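Long-range contacts in PaaX domain-containing protein, C-domain protein (Mycobacterium tuberculosis, PDB 3KFW), which is of unknown function but probably acts as a DNA-binding transcriptional regulator of the PaaX type: residues G86-L91 with V122-D127; A31-K36 with D180-F185. All blocks are in the same frame, centred on the assembly; numbering follows the deposited sequence.

The two contacts lie on opposite sides of the chain's centre. Their own centres are about 43 Å apart, and their nearest atoms about 25 Å, so they do not touch. Contact 2 closes the longer loop: it brings residues 31-36, in the N-terminal PaaX-like region, against the start of helix 181-195 in the C-terminal region. Contact 1 is nested inside that loop and pairs strands 88-93 and 122-126 of the central Cas2-like domain. Contact 1 is therefore internal to one domain and reaches a second subunit, whereas contact 2 packs the probable DNA-binding region against the C-terminal helices of the same chain.

Contact 1. Residues G86-L91 with V122-D127; sequences GNWHML and VWMRPD
Strands 88-93 and 122-126 are the two inner strands of the four-stranded antiparallel sheet in the central Cas2-like domain. They pair backbone to backbone. Leu91 and Trp123 form a hydrogen-bonded pair with two nearly straight bonds: Leu91 N to Trp123 O is 2.9 Å, and Trp123 N to Leu91 O is 3.0 Å. At His89 and Arg125 the pairing is less even. Arg125 N gives a sound bond to His89 O, in the carbonyl plane, while the bond from His89 N to Arg125 O is weak, its N-H bent to 130°. Beyond the strand end, Asp127 N bonds to Asn87 O at 3.0 Å and carries the pairing one step further.

Met90 and Met124, both selenomethionine, share one face of the sheet. They lie side by side, with Met90 CG 3.7 Å from Met124 CG. The bend of Met124 at its selenium (chi3 78°) turns CE back against Trp88 CB. Trp88 and Pro126 pair at the end of the strands. The ring of Pro126 lies over the indole, with CG 4.2 Å from the centroid of the Trp88 six-membered ring, a CH-pi contact. Leu154 of helix 151-158 touches both Trp88 and Met124. Met90 packs on Met90 of the second subunit.

The other face carries His89, Arg125, Leu91 and Trp123. Asp127 CB lies over the face of the His89 imidazole, 3.5 Å from its centroid, while the carboxylate plane is turned 76° from the ring. Arg125 NH1 bonds to Pro126 O, Arg125 NE to Arg114 O, and Arg125 NH2 weakly to Pro199 O. Outer strands 116-119 and 141-147 complete the 2-3-1-4 order, consistent with the ferredoxin-like sheet of Cas2-type domains.

Contact 2. Residues A31-K36 with D180-F185; sequences ADFGIK and DMPGRF
Phe33 puts the outer end of its ring against the N-terminal end of helix 181-195, where it overlaps Met181 and Phe185. Its CZ is 4.0 Å from Met181 CG. Its CE2 is 3.8 Å from Phe185 CB, which approaches the ring edge near the ring plane. The two phenylalanine rings stand at 82° to each other, with centroids 5.9 Å apart. CG of Phe185 is anti to its backbone N (chi1 170°), and this brings CD1 close to the same CE2 of Phe33.

Pro182 fills in on the backbone side. Its CG is 3.4 Å from Asp32 O and 4.1 Å from Phe33 CA. No hydrogen bond crosses between the two segments; the side chains meet by apolar packing, and Pro182 also rests on the carbonyl of Asp32.

The loop 31-36 links helix 23-30 to helix 37-49 in the N-terminal PaaX-like region, which belongs to the helix-turn-helix clan. The contact thus joins that region to the C-terminal one. Helix 212-234 also takes part: Met226 touches Phe33, and Phe222 touches Phe185. Asp32 OD1 forms a salt bridge with Arg229 of the same helix, which adds a charged link beside the apolar patch. Leu3 touches Phe33, Pro182 and Phe185.

The helix start has its own N-cap. Asp180 OD1 accepts a bond from Gly183 N at 3.0 Å, on the anti side of the carboxylate and 31° out of its plane. This bond satisfies a backbone N-H of the first turn, right beside Pro182.

Contact 1. Residues G86-L91 with V122-D127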
loop_
_atom_site.group_PDB
_atom_site.type_symbol
_atom_site.label_atom_id
_atom_site.label_comp_id
_atom_site.label_asym_id
_atom_site.label_seq_id
_atom_site.Cartn_x
_atom_site.Cartn_y
_atom_site.Cartn_z
ATOM N N GLY A 86 -17.211 -16.446 -15.368
ATOM C CA GLY A 86 -16.109 -15.505 -15.668
ATOM C C GLY A 86 -15.937 -14.372 -14.686
ATOM O O GLY A 86 -15.026 -13.533 -14.839
ATOM N N ASN A 87 -16.810 -14.344 -13.678
ATOM C CA ASN A 87 -16.844 -13.268 -12.708
ATOM C C ASN A 87 -16.033 -13.587 -11.469
ATOM O O ASN A 87 -15.980 -14.747 -11.050
ATOM C CB ASN A 87 -18.266 -12.933 -12.312
ATOM C CG ASN A 87 -19.035 -12.285 -13.432
ATOM O OD1 ASN A 87 -18.887 -11.099 -13.707
ATOM N ND2 ASN A 87 -19.883 -13.061 -14.075
ATOM N N TRP A 88 -15.430 -12.545 -10.896
ATOM C CA TRP A 88 -14.641 -12.637 -9.704
ATOM C C TRP A 88 -15.261 -11.790 -8.583
ATOM O O TRP A 88 -15.736 -10.675 -8.815
ATOM C CB TRP A 88 -13.224 -12.095 -10.001
ATOM C CG TRP A 88 -12.474 -12.943 -10.982
ATOM C CD1 TRP A 88 -12.697 -13.034 -12.345
ATOM C CD2 TRP A 88 -11.387 -13.824 -10.698
ATOM N NE1 TRP A 88 -11.813 -13.900 -12.908
ATOM C CE2 TRP A 88 -10.992 -14.407 -11.939
ATOM C CE3 TRP A 88 -10.685 -14.145 -9.542
ATOM C CZ2 TRP A 88 -9.947 -15.338 -12.040
ATOM C CZ3 TRP A 88 -9.625 -15.037 -9.631
ATOM C CH2 TRP A 88 -9.280 -15.657 -10.891
ATOM N N HIS A 89 -15.248 -12.316 -7.368
ATOM C CA HIS A 89 -15.488 -11.497 -6.195
ATOM C C HIS A 89 -14.249 -10.687 -5.913
ATOM O O HIS A 89 -13.144 -11.220 -5.978
ATOM C CB HIS A 89 -15.840 -12.365 -4.980
ATOM C CG HIS A 89 -17.245 -12.892 -5.018
ATOM N ND1 HIS A 89 -17.629 -14.068 -4.393
ATOM C CD2 HIS A 89 -18.355 -12.403 -5.628
ATOM C CE1 HIS A 89 -18.917 -14.255 -4.591
ATOM N NE2 HIS A 89 -19.380 -13.262 -5.333
HETATM N N MSE A 90 -14.425 -9.415 -5.571
HETATM C CA MSE A 90 -13.293 -8.543 -5.272
HETATM C C MSE A 90 -13.484 -7.756 -4.002
HETATM O O MSE A 90 -14.459 -7.046 -3.806
HETATM C CB MSE A 90 -13.059 -7.582 -6.411
HETATM C CG MSE A 90 -11.625 -7.104 -6.485
HETATM SE SE MSE A 90 -11.339 -6.121 -8.157
HETATM C CE MSE A 90 -11.461 -4.460 -7.173
ATOM N N LEU A 91 -12.529 -7.870 -3.118
ATOM C CA LEU A 91 -12.622 -7.158 -1.903
ATOM C C LEU A 91 -11.399 -6.237 -1.799
ATOM O O LEU A 91 -10.292 -6.704 -1.783
ATOM C CB LEU A 91 -12.708 -8.144 -0.735
ATOM C CG LEU A 91 -13.917 -9.085 -0.644
ATOM C CD1 LEU A 91 -13.662 -10.127 0.508
ATOM C CD2 LEU A 91 -15.197 -8.343 -0.403
ATOM N N VAL A 122 -5.904 -5.757 -2.198
ATOM C CA VAL A 122 -6.770 -6.242 -3.237
ATOM C C VAL A 122 -6.837 -7.785 -3.187
ATOM O O VAL A 122 -5.874 -8.477 -3.560
ATOM C CB VAL A 122 -6.221 -5.853 -4.644
ATOM C CG1 VAL A 122 -7.225 -6.174 -5.678
ATOM C CG2 VAL A 122 -5.867 -4.369 -4.723
ATOM N N TRP A 123 -7.973 -8.323 -2.757
ATOM C CA TRP A 123 -8.160 -9.737 -2.646
ATOM C C TRP A 123 -9.243 -10.141 -3.630
ATOM O O TRP A 123 -10.191 -9.381 -3.829
ATOM C CB TRP A 123 -8.564 -10.092 -1.227
ATOM C CG TRP A 123 -7.555 -9.798 -0.185
ATOM C CD1 TRP A 123 -7.339 -8.584 0.440
ATOM C CD2 TRP A 123 -6.654 -10.717 0.425
ATOM N NE1 TRP A 123 -6.368 -8.704 1.393
ATOM C CE2 TRP A 123 -5.916 -9.991 1.408
ATOM C CE3 TRP A 123 -6.385 -12.082 0.240
ATOM C CZ2 TRP A 123 -4.898 -10.570 2.170
ATOM C CZ3 TRP A 123 -5.388 -12.673 1.011
ATOM C CH2 TRP A 123 -4.647 -11.917 1.956
HETATM N N MSE A 124 -9.099 -11.306 -4.273
HETATM C CA MSE A 124 -10.065 -11.740 -5.308
HETATM C C MSE A 124 -10.215 -13.204 -5.284
HETATM O O MSE A 124 -9.367 -13.899 -4.753
HETATM C CB MSE A 124 -9.591 -11.455 -6.728
HETATM C CG MSE A 124 -9.440 -10.055 -7.032
HETATM SE SE MSE A 124 -8.515 -9.772 -8.724
HETATM C CE MSE A 124 -10.016 -10.164 -9.916
ATOM N N ARG A 125 -11.284 -13.673 -5.900
ATOM C CA ARG A 125 -11.466 -15.093 -6.170
ATOM C C ARG A 125 -12.626 -15.219 -7.139
ATOM O O ARG A 125 -13.380 -14.274 -7.299
ATOM C CB ARG A 125 -11.713 -15.909 -4.879
ATOM C CG ARG A 125 -13.061 -15.664 -4.239
ATOM C CD ARG A 125 -13.763 -16.972 -3.931
ATOM N NE ARG A 125 -12.767 -18.013 -3.706
ATOM C CZ ARG A 125 -12.610 -19.081 -4.473
ATOM N NH1 ARG A 125 -13.386 -19.263 -5.508
ATOM N NH2 ARG A 125 -11.660 -19.948 -4.189
ATOM N N PRO A 126 -12.748 -16.368 -7.834
ATOM C CA PRO A 126 -13.919 -16.534 -8.714
ATOM C C PRO A 126 -15.213 -16.542 -7.899
ATOM O O PRO A 126 -15.176 -16.906 -6.742
ATOM C CB PRO A 126 -13.674 -17.890 -9.363
ATOM C CG PRO A 126 -12.208 -18.135 -9.231
ATOM C CD PRO A 126 -11.752 -17.451 -8.003
ATOM N N ASP A 127 -16.355 -16.164 -8.463
ATOM C CA ASP A 127 -17.548 -16.111 -7.633
ATOM C C ASP A 127 -18.284 -17.450 -7.542
ATOM O O ASP A 127 -19.476 -17.465 -7.224
ATOM C CB ASP A 127 -18.484 -14.984 -8.071
ATOM C CG ASP A 127 -19.190 -15.283 -9.358
ATOM O OD1 ASP A 127 -18.797 -16.262 -10.011
ATOM O OD2 ASP A 127 -20.149 -14.555 -9.728
#

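Contact 2. Residues A31-K36 with D180-F185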
loop_
_atom_site.group_PDB
_atom_site.type_symbol
_atom_site.label_atom_id
_atom_site.label_comp_id
_atom_site.label_asym_id
_atom_site.label_seq_id
_atom_site.Cartn_x
_atom_site.Cartn_y
_atom_site.Cartn_z
ATOM N N ALA A 31 -5.612 -49.181 19.757
ATOM C CA ALA A 31 -4.359 -49.893 20.136
ATOM C C ALA A 31 -3.369 -50.159 18.986
ATOM O O ALA A 31 -2.152 -50.260 19.195
ATOM C CB ALA A 31 -4.694 -51.211 20.846
ATOM N N ASP A 32 -3.892 -50.307 17.779
ATOM C CA ASP A 32 -3.066 -50.458 16.586
ATOM C C ASP A 32 -2.342 -49.131 16.367
ATOM O O ASP A 32 -1.399 -49.049 15.581
ATOM C CB ASP A 32 -3.948 -50.770 15.380
ATOM C CG ASP A 32 -5.223 -51.576 15.760
ATOM O OD1 ASP A 32 -6.025 -51.193 16.705
ATOM O OD2 ASP A 32 -5.411 -52.614 15.074
ATOM N N PHE A 33 -2.803 -48.100 17.075
ATOM C CA PHE A 33 -2.195 -46.781 17.057
ATOM C C PHE A 33 -1.258 -46.657 18.232
ATOM O O PHE A 33 -0.461 -45.723 18.301
ATOM C CB PHE A 33 -3.233 -45.696 17.181
ATOM C CG PHE A 33 -4.090 -45.518 15.975
ATOM C CD1 PHE A 33 -5.285 -46.211 15.853
ATOM C CD2 PHE A 33 -3.742 -44.606 14.996
ATOM C CE1 PHE A 33 -6.119 -46.020 14.778
ATOM C CE2 PHE A 33 -4.554 -44.408 13.893
ATOM C CZ PHE A 33 -5.762 -45.117 13.790
ATOM N N GLY A 34 -1.397 -47.594 19.171
ATOM C CA GLY A 34 -0.377 -47.868 20.178
ATOM C C GLY A 34 -0.656 -47.272 21.541
ATOM O O GLY A 34 0.266 -46.857 22.239
ATOM N N ILE A 35 -1.923 -47.216 21.939
ATOM C CA ILE A 35 -2.244 -46.677 23.267
ATOM C C ILE A 35 -3.197 -47.537 24.101
ATOM O O ILE A 35 -4.421 -47.504 23.916
ATOM C CB ILE A 35 -2.626 -45.167 23.235
ATOM C CG1 ILE A 35 -2.858 -44.685 21.794
ATOM C CG2 ILE A 35 -1.478 -44.356 23.900
ATOM C CD1 ILE A 35 -3.660 -43.403 21.659
ATOM N N LYS A 36 -2.591 -48.316 25.003
ATOM C CA LYS A 36 -3.295 -49.155 25.973
ATOM C C LYS A 36 -4.187 -48.283 26.838
ATOM O O LYS A 36 -4.072 -47.048 26.824
ATOM C CB LYS A 36 -2.285 -49.890 26.878
ATOM N N ASP A 180 1.547 -48.401 7.791
ATOM C CA ASP A 180 0.589 -48.862 8.764
ATOM C C ASP A 180 -0.471 -47.791 8.967
ATOM O O ASP A 180 -0.362 -46.693 8.383
ATOM C CB ASP A 180 1.252 -49.325 10.089
ATOM C CG ASP A 180 2.251 -48.306 10.683
ATOM O OD1 ASP A 180 2.270 -47.113 10.282
ATOM O OD2 ASP A 180 3.026 -48.723 11.585
HETATM N N MSE A 181 -1.481 -48.118 9.783
HETATM C CA MSE A 181 -2.600 -47.210 10.079
HETATM C C MSE A 181 -2.091 -45.900 10.706
HETATM O O MSE A 181 -2.492 -44.815 10.274
HETATM C CB MSE A 181 -3.692 -47.901 10.934
HETATM C CG MSE A 181 -5.146 -47.450 10.610
HETATM SE SE MSE A 181 -5.796 -47.813 8.718
HETATM C CE MSE A 181 -5.808 -49.797 8.806
ATOM N N PRO A 182 -1.179 -45.992 11.697
ATOM C CA PRO A 182 -0.551 -44.782 12.233
ATOM C C PRO A 182 0.114 -43.872 11.168
ATOM O O PRO A 182 -0.086 -42.651 11.216
ATOM C CB PRO A 182 0.506 -45.342 13.195
ATOM C CG PRO A 182 -0.012 -46.673 13.579
ATOM C CD PRO A 182 -0.707 -47.203 12.389
ATOM N N GLY A 183 0.884 -44.452 10.231
ATOM C CA GLY A 183 1.381 -43.728 9.033
ATOM C C GLY A 183 0.307 -43.126 8.112
ATOM O O GLY A 183 0.394 -41.949 7.732
ATOM N N ARG A 184 -0.713 -43.919 7.759
ATOM C CA ARG A 184 -1.867 -43.417 6.971
ATOM C C ARG A 184 -2.591 -42.268 7.705
ATOM O O ARG A 184 -2.994 -41.261 7.112
ATOM C CB ARG A 184 -2.852 -44.550 6.622
ATOM C CG ARG A 184 -2.502 -45.349 5.351
ATOM C CD ARG A 184 -3.599 -46.401 4.979
ATOM N NE ARG A 184 -4.669 -45.944 4.038
ATOM C CZ ARG A 184 -5.816 -46.619 3.778
ATOM N NH1 ARG A 184 -6.098 -47.783 4.380
ATOM N NH2 ARG A 184 -6.710 -46.139 2.916
ATOM N N PHE A 185 -2.745 -42.417 9.008
ATOM C CA PHE A 185 -3.398 -41.395 9.795
ATOM C C PHE A 185 -2.646 -40.057 9.649
ATOM O O PHE A 185 -3.247 -39.041 9.283
ATOM C CB PHE A 185 -3.497 -41.838 11.260
ATOM C CG PHE A 185 -3.941 -40.761 12.169
ATOM C CD1 PHE A 185 -5.242 -40.738 12.646
ATOM C CD2 PHE A 185 -3.064 -39.745 12.541
ATOM C CE1 PHE A 185 -5.679 -39.731 13.494
ATOM C CE2 PHE A 185 -3.480 -38.717 13.372
ATOM C CZ PHE A 185 -4.814 -38.724 13.864
#